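Local coordinates for protein beta-xylosidase (Uncultured organism, PDB 4MLG) that probably acts as a family 43 beta-xylosidase, a beta-propeller glycoside hydrolase that releases xylose from the ends of xylo-oligosaccharides, at residues K49-F54 / Y98-D103; L71-I76 / R81-S86; V112-R117 / I123-P128. All blocks are in the same frame, centred on the assembly; numbering follows the deposited sequence.

Contact 1 of 3, residues K49-F54 / Y98-D103; sequences KDYHVF and YFPLKD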
loop_
_atom_site.group_PDB
_atom_site.type_symbol
_atom_site.label_atom_id
_atom_site.label_comp_id
_atom_site.label_asym_id
_atom_site.label_seq_id
_atom_site.Cartn_x
_atom_site.Cartn_y
_atom_site.Cartn_z
ATOM N N LYS A 49 18.599 7.966 3.821
ATOM C CA LYS A 49 17.800 8.885 3.018
ATOM C C LYS A 49 18.350 9.150 1.617
ATOM O O LYS A 49 17.773 9.935 0.865
ATOM C CB LYS A 49 17.605 10.208 3.764
ATOM C CG LYS A 49 18.898 10.848 4.240
ATOM C CD LYS A 49 18.627 12.121 5.023
ATOM C CE LYS A 49 19.914 12.726 5.558
ATOM N NZ LYS A 49 19.668 13.996 6.298
ATOM N N ASP A 50 19.454 8.498 1.261
ATOM C CA ASP A 50 20.040 8.701 -0.063
ATOM C C ASP A 50 20.906 7.534 -0.545
ATOM O O ASP A 50 21.162 6.584 0.195
ATOM C CB ASP A 50 20.839 10.007 -0.103
ATOM C CG ASP A 50 22.019 9.998 0.845
ATOM O OD1 ASP A 50 21.998 9.207 1.811
ATOM O OD2 ASP A 50 22.966 10.781 0.625
ATOM N N TYR A 51 21.347 7.622 -1.799
ATOM C CA TYR A 51 22.196 6.600 -2.404
ATOM C C TYR A 51 23.447 7.210 -3.026
ATOM O O TYR A 51 23.368 8.196 -3.759
ATOM C CB TYR A 51 21.433 5.838 -3.492
ATOM C CG TYR A 51 20.388 4.877 -2.982
ATOM C CD1 TYR A 51 20.585 4.160 -1.810
ATOM C CD2 TYR A 51 19.201 4.683 -3.676
ATOM C CE1 TYR A 51 19.629 3.278 -1.342
ATOM C CE2 TYR A 51 18.240 3.806 -3.217
ATOM C CZ TYR A 51 18.457 3.106 -2.050
ATOM O OH TYR A 51 17.497 2.233 -1.595
ATOM N N HIS A 52 24.598 6.614 -2.732
ATOM C CA HIS A 52 25.835 6.949 -3.425
ATOM C C HIS A 52 26.185 5.811 -4.381
ATOM O O HIS A 52 25.625 4.718 -4.285
ATOM C CB HIS A 52 26.977 7.167 -2.430
ATOM C CG HIS A 52 26.902 8.469 -1.693
ATOM N ND1 HIS A 52 27.810 9.487 -1.888
ATOM C CD2 HIS A 52 26.034 8.915 -0.755
ATOM C CE1 HIS A 52 27.502 10.506 -1.105
ATOM N NE2 HIS A 52 26.428 10.184 -0.407
ATOM N N VAL A 53 27.103 6.068 -5.306
ATOM C CA VAL A 53 27.564 5.038 -6.232
ATOM C C VAL A 53 29.086 5.011 -6.311
ATOM O O VAL A 53 29.717 6.008 -6.663
ATOM C CB VAL A 53 26.980 5.230 -7.648
ATOM C CG1 VAL A 53 27.655 4.292 -8.637
ATOM C CG2 VAL A 53 25.478 5.003 -7.643
ATOM N N PHE A 54 29.674 3.865 -5.980
ATOM C CA PHE A 54 31.123 3.713 -6.016
ATOM C C PHE A 54 31.556 2.784 -7.146
ATOM O O PHE A 54 30.845 1.841 -7.492
ATOM C CB PHE A 54 31.642 3.192 -4.674
ATOM C CG PHE A 54 31.294 4.071 -3.506
ATOM C CD1 PHE A 54 32.070 5.176 -3.197
ATOM C CD2 PHE A 54 30.192 3.790 -2.714
ATOM C CE1 PHE A 54 31.753 5.986 -2.123
ATOM C CE2 PHE A 54 29.870 4.596 -1.641
ATOM C CZ PHE A 54 30.651 5.695 -1.343
ATOM N N TYR A 98 16.340 -0.514 -8.337
ATOM C CA TYR A 98 15.176 -0.918 -7.560
ATOM C C TYR A 98 15.403 -0.665 -6.075
ATOM O O TYR A 98 16.208 -1.339 -5.433
ATOM C CB TYR A 98 14.843 -2.389 -7.815
ATOM C CG TYR A 98 14.392 -2.667 -9.231
ATOM C CD1 TYR A 98 13.043 -2.739 -9.548
ATOM C CD2 TYR A 98 15.315 -2.847 -10.254
ATOM C CE1 TYR A 98 12.625 -2.992 -10.839
ATOM C CE2 TYR A 98 14.906 -3.100 -11.549
ATOM C CZ TYR A 98 13.560 -3.170 -11.835
ATOM O OH TYR A 98 13.148 -3.420 -13.122
ATOM N N PHE A 99 14.686 0.317 -5.538
ATOM C CA PHE A 99 14.864 0.726 -4.152
ATOM C C PHE A 99 13.624 0.448 -3.310
ATOM O O PHE A 99 12.499 0.638 -3.768
ATOM C CB PHE A 99 15.221 2.213 -4.078
ATOM C CG PHE A 99 14.193 3.119 -4.699
ATOM C CD1 PHE A 99 13.158 3.643 -3.939
ATOM C CD2 PHE A 99 14.266 3.453 -6.042
ATOM C CE1 PHE A 99 12.212 4.473 -4.510
ATOM C CE2 PHE A 99 13.324 4.285 -6.617
ATOM C CZ PHE A 99 12.296 4.796 -5.849
ATOM N N PRO A 100 13.834 -0.014 -2.071
ATOM C CA PRO A 100 12.752 -0.176 -1.101
ATOM C C PRO A 100 12.532 1.126 -0.338
ATOM O O PRO A 100 13.492 1.838 -0.045
ATOM C CB PRO A 100 13.294 -1.256 -0.168
ATOM C CG PRO A 100 14.762 -1.049 -0.186
ATOM C CD PRO A 100 15.117 -0.522 -1.557
ATOM N N LEU A 101 11.278 1.433 -0.030
ATOM C CA LEU A 101 10.943 2.685 0.636
ATOM C C LEU A 101 9.519 2.626 1.163
ATOM O O LEU A 101 8.594 2.272 0.432
ATOM C CB LEU A 101 11.085 3.859 -0.337
ATOM C CG LEU A 101 10.858 5.275 0.195
ATOM C CD1 LEU A 101 12.043 5.741 1.023
ATOM C CD2 LEU A 101 10.600 6.231 -0.954
ATOM N N LYS A 102 9.346 2.958 2.437
ATOM C CA LYS A 102 8.010 3.053 3.003
ATOM C C LYS A 102 7.280 4.188 2.305
ATOM O O LYS A 102 7.836 5.270 2.126
ATOM C CB LYS A 102 8.069 3.312 4.509
ATOM C CG LYS A 102 8.608 2.153 5.336
ATOM C CD LYS A 102 8.492 2.463 6.822
ATOM C CE LYS A 102 8.944 1.301 7.689
ATOM N NZ LYS A 102 8.834 1.645 9.134
ATOM N N ASP A 103 6.041 3.938 1.894
ATOM C CA ASP A 103 5.235 4.982 1.276
ATOM C C ASP A 103 4.739 5.964 2.334
ATOM O O ASP A 103 5.192 5.941 3.478
ATOM C CB ASP A 103 4.060 4.385 0.494
ATOM C CG ASP A 103 3.231 3.417 1.321
ATOM O OD1 ASP A 103 3.253 3.508 2.565
ATOM O OD2 ASP A 103 2.546 2.562 0.720
#
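The phenol ring of Tyr51 meets Phe99 edge-on: CB of Phe99 lies near the plane of the ring, at the margin formed by CE2, CZ and OH. Tyr51 CE2 is 3.5 Å from Phe99 CB, and Tyr51 OH comes to 3.4 Å from the same carbon. Beyond it, Pro100 CD approaches the hydroxyl from the next residue, with 3.6 Å between Tyr51 OH and Pro100 CD. The two aromatic side chains run at about a right angle, and the phenyl ring of Phe99 is not stacked on the phenol. At Phe99, chi1 of 58° places CG between the backbone N and the carbonyl carbon; the ring therefore leads away from Tyr51 although CB faces it, and only the root of the side chain is offered to the phenol. The side chain also touches Ile76, Trp78, Leu83 and Ala113.

The tyrosine hydroxyl is buried but not left among carbons alone, since it hydrogen-bonds to the backbone O of Trp84. This bond fixes the end of a long side chain while its ring edge rests on Phe99 and Pro100. The side chain of Pro100 is about 9 Å from the bound calcium ion.

The contact joins two successive blades of the five-bladed propeller characteristic of this glycosidase family. Strand 50-56, paired with strand 64-72, belongs to one blade; strand 94-102 runs between strands 81-91 and 108-115 in the next. Leu71 from the first blade and Leu83 and Ser86 from the second also touch Tyr51, placing its ring in the buried seam between the two sheets.

Contact 2 of 3, residues L71-I76 / R81-S86; sequences LRTEDI and RQLWDS. With CA (calcium ion), chain M.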
loop_
_atom_site.group_PDB
_atom_site.type_symbol
_atom_site.label_atom_id
_atom_site.label_comp_id
_atom_site.label_asym_id
_atom_site.label_seq_id
_atom_site.Cartn_x
_atom_site.Cartn_y
_atom_site.Cartn_z
ATOM N N LEU A 71 20.518 9.595 -5.812
ATOM C CA LEU A 71 19.108 9.530 -5.449
ATOM C C LEU A 71 18.918 9.882 -3.979
ATOM O O LEU A 71 19.692 9.446 -3.128
ATOM C CB LEU A 71 18.551 8.128 -5.720
ATOM C CG LEU A 71 17.040 7.933 -5.576
ATOM C CD1 LEU A 71 16.298 8.678 -6.674
ATOM C CD2 LEU A 71 16.676 6.455 -5.588
ATOM N N ARG A 72 17.892 10.677 -3.687
ATOM C CA ARG A 72 17.529 10.986 -2.307
ATOM C C ARG A 72 16.011 10.988 -2.147
ATOM O O ARG A 72 15.277 11.137 -3.124
ATOM C CB ARG A 72 18.123 12.326 -1.864
ATOM C CG ARG A 72 17.540 13.540 -2.569
ATOM C CD ARG A 72 18.218 14.827 -2.116
ATOM N NE ARG A 72 19.638 14.853 -2.461
ATOM C CZ ARG A 72 20.127 15.363 -3.587
ATOM N NH1 ARG A 72 19.311 15.895 -4.486
ATOM N NH2 ARG A 72 21.433 15.342 -3.817
ATOM N N THR A 73 15.550 10.822 -0.911
ATOM C CA THR A 73 14.120 10.724 -0.622
ATOM C C THR A 73 13.315 11.939 -1.090
ATOM O O THR A 73 12.145 11.809 -1.440
ATOM C CB THR A 73 13.859 10.492 0.879
ATOM O OG1 THR A 73 14.429 11.565 1.639
ATOM C CG2 THR A 73 14.476 9.178 1.328
ATOM N N GLU A 74 13.941 13.112 -1.098
ATOM C CA GLU A 74 13.261 14.328 -1.538
ATOM C C GLU A 74 12.885 14.259 -3.015
ATOM O O GLU A 74 11.850 14.785 -3.426
ATOM C CB GLU A 74 14.127 15.566 -1.291
ATOM C CG GLU A 74 14.386 15.887 0.171
ATOM C CD GLU A 74 15.675 15.276 0.683
ATOM O OE1 GLU A 74 16.419 15.981 1.397
ATOM O OE2 GLU A 74 15.943 14.096 0.376
ATOM N N ASP A 75 13.731 13.611 -3.809
ATOM C CA ASP A 75 13.523 13.529 -5.251
ATOM C C ASP A 75 12.441 12.519 -5.629
ATOM O O ASP A 75 11.990 12.479 -6.774
ATOM C CB ASP A 75 14.834 13.179 -5.963
ATOM C CG ASP A 75 15.959 14.137 -5.621
ATOM O OD1 ASP A 75 15.669 15.254 -5.146
ATOM O OD2 ASP A 75 17.135 13.771 -5.830
ATOM N N ILE A 76 12.030 11.701 -4.665
ATOM C CA ILE A 76 11.008 10.687 -4.908
ATOM C C ILE A 76 9.619 11.226 -4.562
ATOM O O ILE A 76 9.381 11.654 -3.435
ATOM C CB ILE A 76 11.291 9.404 -4.102
ATOM C CG1 ILE A 76 12.727 8.936 -4.337
ATOM C CG2 ILE A 76 10.307 8.307 -4.474
ATOM C CD1 ILE A 76 13.124 7.740 -3.498
ATOM N N ARG A 81 9.622 7.475 3.947
ATOM C CA ARG A 81 10.896 7.483 4.661
ATOM C C ARG A 81 11.677 6.182 4.483
ATOM O O ARG A 81 11.121 5.161 4.073
ATOM C CB ARG A 81 10.677 7.758 6.152
ATOM C CG ARG A 81 9.756 6.766 6.842
ATOM C CD ARG A 81 9.396 7.245 8.237
ATOM N NE ARG A 81 8.489 6.329 8.921
ATOM C CZ ARG A 81 8.874 5.426 9.814
ATOM N NH1 ARG A 81 10.156 5.315 10.135
ATOM N NH2 ARG A 81 7.979 4.635 10.391
ATOM N N GLN A 82 12.974 6.251 4.779
ATOM C CA GLN A 82 13.857 5.083 4.842
ATOM C C GLN A 82 14.155 4.413 3.497
ATOM O O GLN A 82 13.416 3.535 3.051
ATOM C CB GLN A 82 13.333 4.062 5.859
ATOM C CG GLN A 82 13.300 4.584 7.290
ATOM C CD GLN A 82 12.494 3.700 8.221
ATOM O OE1 GLN A 82 11.303 3.481 8.010
ATOM N NE2 GLN A 82 13.143 3.185 9.259
ATOM N N LEU A 83 15.247 4.835 2.865
ATOM C CA LEU A 83 15.768 4.171 1.673
ATOM C C LEU A 83 16.685 3.030 2.083
ATOM O O LEU A 83 17.828 3.262 2.476
ATOM C CB LEU A 83 16.562 5.151 0.811
ATOM C CG LEU A 83 15.812 5.987 -0.221
ATOM C CD1 LEU A 83 16.788 6.857 -0.998
ATOM C CD2 LEU A 83 15.028 5.085 -1.160
ATOM N N TRP A 84 16.195 1.800 1.985
ATOM C CA TRP A 84 16.980 0.649 2.413
ATOM C C TRP A 84 17.757 0.005 1.259
ATOM O O TRP A 84 18.023 0.656 0.249
ATOM C CB TRP A 84 16.101 -0.360 3.163
ATOM C CG TRP A 84 15.713 0.114 4.546
ATOM C CD1 TRP A 84 15.960 1.344 5.089
ATOM C CD2 TRP A 84 15.028 -0.637 5.559
ATOM N NE1 TRP A 84 15.469 1.407 6.370
ATOM C CE2 TRP A 84 14.892 0.204 6.683
ATOM C CE3 TRP A 84 14.514 -1.935 5.625
ATOM C CZ2 TRP A 84 14.263 -0.212 7.858
ATOM C CZ3 TRP A 84 13.890 -2.346 6.792
ATOM C CH2 TRP A 84 13.770 -1.487 7.891
ATOM N N ASP A 85 18.128 -1.263 1.420
ATOM C CA ASP A 85 18.991 -1.955 0.458
ATOM C C ASP A 85 18.418 -2.012 -0.957
ATOM O O ASP A 85 17.370 -2.609 -1.182
ATOM C CB ASP A 85 19.290 -3.375 0.944
ATOM C CG ASP A 85 20.063 -4.190 -0.075
ATOM O OD1 ASP A 85 21.008 -3.648 -0.686
ATOM O OD2 ASP A 85 19.723 -5.375 -0.264
ATOM N N SER A 86 19.127 -1.407 -1.906
ATOM C CA SER A 86 18.692 -1.376 -3.302
ATOM C C SER A 86 19.530 -2.297 -4.189
ATOM O O SER A 86 20.508 -2.892 -3.736
ATOM C CB SER A 86 18.762 0.052 -3.840
ATOM O OG SER A 86 20.084 0.559 -3.757
HETATM CA CA CA M . 21.171 -6.831 -1.410
#
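Apolar contact centres on Leu83, whose branched end is met by Thr73 and Ile76. The methyl CG2 of Thr73 sits 3.8 Å from Leu83 CG and 4.0 Å from Leu83 CD1, the two side chains lying alongside and pointing opposite ways. The other branch is used differently: Leu83 CD2 meets Ile76 CD1 at 4.0 Å. Leu83 CD1 also lies against the backbone of Leu71 and Arg72. In Thr73, CG2 is anti to the carbonyl carbon while chi1 of 58° sets OG1 between that carbon and the backbone N; this turns the methyl to Leu83 and the hydroxyl to Glu74. An alanine in place of Thr73 lacks both branches, which is likely to open a gap beside Leu83 CG and CD1 and leave Glu74 OE2 without its hydroxyl donor.

Backbone bonds shape the turn after strand 64-72: Asp75 N donates to Arg72 O and Ile76 N to Thr73 O, each closing a three-residue step. This is the passage between blades of the propeller, from the edge strand of one sheet to strand 81-91, the first of the next.

Within 71-76, two polar pairs form. Thr73 OG1 donates to Glu74 OE2 over 3.2 Å, arriving from above the carboxylate plane. Arg72 NH1 and Asp75 OD2 are paired by charge alone at 3.3 Å, the oxygen lying well out of the guanidinium plane.

Metal coordination occupies the far end of 81-86. Asp85 OD2 binds the calcium ion at 2.4 Å, whereas Asp85 OD1 stays 3.3 Å from it, making the carboxylate a one-oxygen ligand; His274 NE2 binds the same ion.

Contact 3 of 3, residues V112-R117 / I123-P128; sequences VAISDR and IPQENP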
loop_
_atom_site.group_PDB
_atom_site.type_symbol
_atom_site.label_atom_id
_atom_site.label_comp_id
_atom_site.label_asym_id
_atom_site.label_seq_id
_atom_site.Cartn_x
_atom_site.Cartn_y
_atom_site.Cartn_z
ATOM N N VAL A 112 11.207 2.342 -8.810
ATOM C CA VAL A 112 12.176 2.217 -9.893
ATOM C C VAL A 112 12.793 3.565 -10.259
ATOM O O VAL A 112 12.081 4.551 -10.457
ATOM C CB VAL A 112 11.536 1.598 -11.150
ATOM C CG1 VAL A 112 12.540 1.544 -12.291
ATOM C CG2 VAL A 112 11.000 0.210 -10.843
ATOM N N ALA A 113 14.120 3.600 -10.340
ATOM C CA ALA A 113 14.835 4.784 -10.800
ATOM C C ALA A 113 15.692 4.419 -12.009
ATOM O O ALA A 113 16.364 3.388 -12.010
ATOM C CB ALA A 113 15.689 5.354 -9.685
ATOM N N ILE A 114 15.670 5.268 -13.034
ATOM C CA ILE A 114 16.310 4.953 -14.309
ATOM C C ILE A 114 17.455 5.912 -14.648
ATOM O O ILE A 114 17.380 7.106 -14.359
ATOM C CB ILE A 114 15.278 4.970 -15.458
ATOM C CG1 ILE A 114 14.011 4.211 -15.053
ATOM C CG2 ILE A 114 15.869 4.383 -16.731
ATOM C CD1 ILE A 114 12.949 4.168 -16.132
ATOM N N SER A 115 18.511 5.378 -15.257
ATOM C CA SER A 115 19.637 6.186 -15.718
ATOM C C SER A 115 20.204 5.637 -17.027
ATOM O O SER A 115 20.019 4.462 -17.349
ATOM C CB SER A 115 20.736 6.239 -14.655
ATOM O OG SER A 115 21.849 6.991 -15.108
ATOM N N ASP A 116 20.894 6.489 -17.779
ATOM C CA ASP A 116 21.488 6.081 -19.049
ATOM C C ASP A 116 22.886 5.501 -18.860
ATOM O O ASP A 116 23.433 4.871 -19.765
ATOM C CB ASP A 116 21.534 7.258 -20.026
ATOM C CG ASP A 116 20.166 7.618 -20.572
ATOM O OD1 ASP A 116 19.384 6.694 -20.879
ATOM O OD2 ASP A 116 19.872 8.826 -20.692
ATOM N N ARG A 117 23.459 5.720 -17.682
ATOM C CA ARG A 117 24.780 5.196 -17.360
ATOM C C ARG A 117 24.814 4.717 -15.905
ATOM O O ARG A 117 24.068 5.232 -15.071
ATOM C CB ARG A 117 25.859 6.248 -17.651
ATOM C CG ARG A 117 25.616 7.608 -17.029
ATOM C CD ARG A 117 26.469 8.666 -17.714
ATOM N NE ARG A 117 26.418 9.949 -17.022
ATOM C CZ ARG A 117 27.371 10.398 -16.213
ATOM N NH1 ARG A 117 28.459 9.671 -16.000
ATOM N NH2 ARG A 117 27.242 11.579 -15.622
ATOM N N ILE A 123 16.716 8.866 -12.243
ATOM C CA ILE A 123 15.428 9.543 -12.150
ATOM C C ILE A 123 14.333 8.550 -11.772
ATOM O O ILE A 123 14.059 7.606 -12.515
ATOM C CB ILE A 123 15.061 10.244 -13.470
ATOM C CG1 ILE A 123 16.144 11.255 -13.850
ATOM C CG2 ILE A 123 13.708 10.928 -13.353
ATOM C CD1 ILE A 123 15.859 12.004 -15.133
ATOM N N PRO A 124 13.703 8.763 -10.608
ATOM C CA PRO A 124 12.703 7.835 -10.070
ATOM C C PRO A 124 11.347 7.975 -10.748
ATOM O O PRO A 124 11.000 9.054 -11.227
ATOM C CB PRO A 124 12.593 8.267 -8.607
ATOM C CG PRO A 124 12.885 9.724 -8.638
ATOM C CD PRO A 124 13.918 9.918 -9.718
ATOM N N GLN A 125 10.593 6.881 -10.788
ATOM C CA GLN A 125 9.217 6.925 -11.257
ATOM C C GLN A 125 8.374 7.592 -10.181
ATOM O O GLN A 125 8.782 7.658 -9.023
ATOM C CB GLN A 125 8.699 5.516 -11.543
ATOM C CG GLN A 125 9.460 4.781 -12.637
ATOM C CD GLN A 125 9.286 5.418 -14.002
ATOM O OE1 GLN A 125 9.994 6.360 -14.357
ATOM N NE2 GLN A 125 8.340 4.901 -14.777
ATOM N N GLU A 126 7.200 8.085 -10.554
ATOM C CA GLU A 126 6.380 8.845 -9.616
ATOM C C GLU A 126 5.629 7.954 -8.632
ATOM O O GLU A 126 5.157 8.423 -7.597
ATOM C CB GLU A 126 5.410 9.755 -10.368
ATOM C CG GLU A 126 6.102 10.769 -11.259
ATOM C CD GLU A 126 5.126 11.678 -11.971
ATOM O OE1 GLU A 126 3.925 11.643 -11.628
ATOM O OE2 GLU A 126 5.560 12.424 -12.872
ATOM N N ASN A 127 5.524 6.669 -8.955
ATOM C CA ASN A 127 4.811 5.725 -8.102
ATOM C C ASN A 127 5.565 4.409 -7.951
ATOM O O ASN A 127 6.320 4.016 -8.841
ATOM C CB ASN A 127 3.401 5.470 -8.643
ATOM C CG ASN A 127 2.523 6.706 -8.589
ATOM O OD1 ASN A 127 2.414 7.445 -9.565
ATOM N ND2 ASN A 127 1.892 6.934 -7.442
ATOM N N PRO A 128 5.372 3.724 -6.813
ATOM C CA PRO A 128 6.039 2.437 -6.606
ATOM C C PRO A 128 5.471 1.363 -7.526
ATOM O O PRO A 128 4.390 1.544 -8.086
ATOM C CB PRO A 128 5.708 2.108 -5.149
ATOM C CG PRO A 128 4.436 2.834 -4.881
ATOM C CD PRO A 128 4.553 4.113 -5.652
HETATM O O HOH W 1 8.295 2.638 -9.326
HETATM O O HOH W 2 10.101 5.612 -8.109
#
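Val112 O is gripped by two hydrogen bonds: Gln125 N donates to it at 2.8 Å, almost head-on with a C=O...N angle of 176°, and a water donates to it at 3.2 Å. That water also donates to Gln125 O, bridging Val112 O and Gln125 O across the two segments. Pro124 CA adds a CA-H...O contact to Val112 O at 3.4 Å.

The arrangement is an antiparallel beta hairpin, in which the short strand 123-124 closes the outer edge of a propeller blade against strand 108-115. Ile114 and Ile123 form a hydrogen-bonded pair: Ile114 N reaches Ile123 O at 2.9 Å, with the donor 49° out of the carbonyl plane, and Ile123 N returns to Ile114 O at 2.8 Å. Ala113 faces Pro124 in a non-hydrogen-bonded pair, a position where the missing N-H of proline costs no bond between the two strands. Their CB atoms are 4.4 Å apart, on the face of the sheet opposite the two isoleucines.

A second water accepts from Val112 N and donates to Asn127 O, tying the departing chain back to the strand. Asn127 itself packs on Asn127 of the second subunit. The side chain of Gln125, bent at chi2 (-66°), crosses Ile114 obliquely and puts OE1 4.1 Å from Ile114 CD1.

Overall arrangement
From the N terminus, the chain first runs through 49-54, one half of contact 1, then along strand 64-72 into contact 2. That short loop closes at 81-86, nested inside the longer one that contact 1 completes when 98-103 is reached. Contact 3 follows in series, closing the hairpin between 112-117 and 123-128. Contacts 1 and 2 are 4 Å apart between centres and tie the blade of strands 50-56 and 64-72 to the next blade. Contact 3 lies within that second blade, its centre about 11 Å from each of the others; Phe99 and Tyr98 touch Val112, while Leu71, Asp75 and Ile76 lie against Pro124.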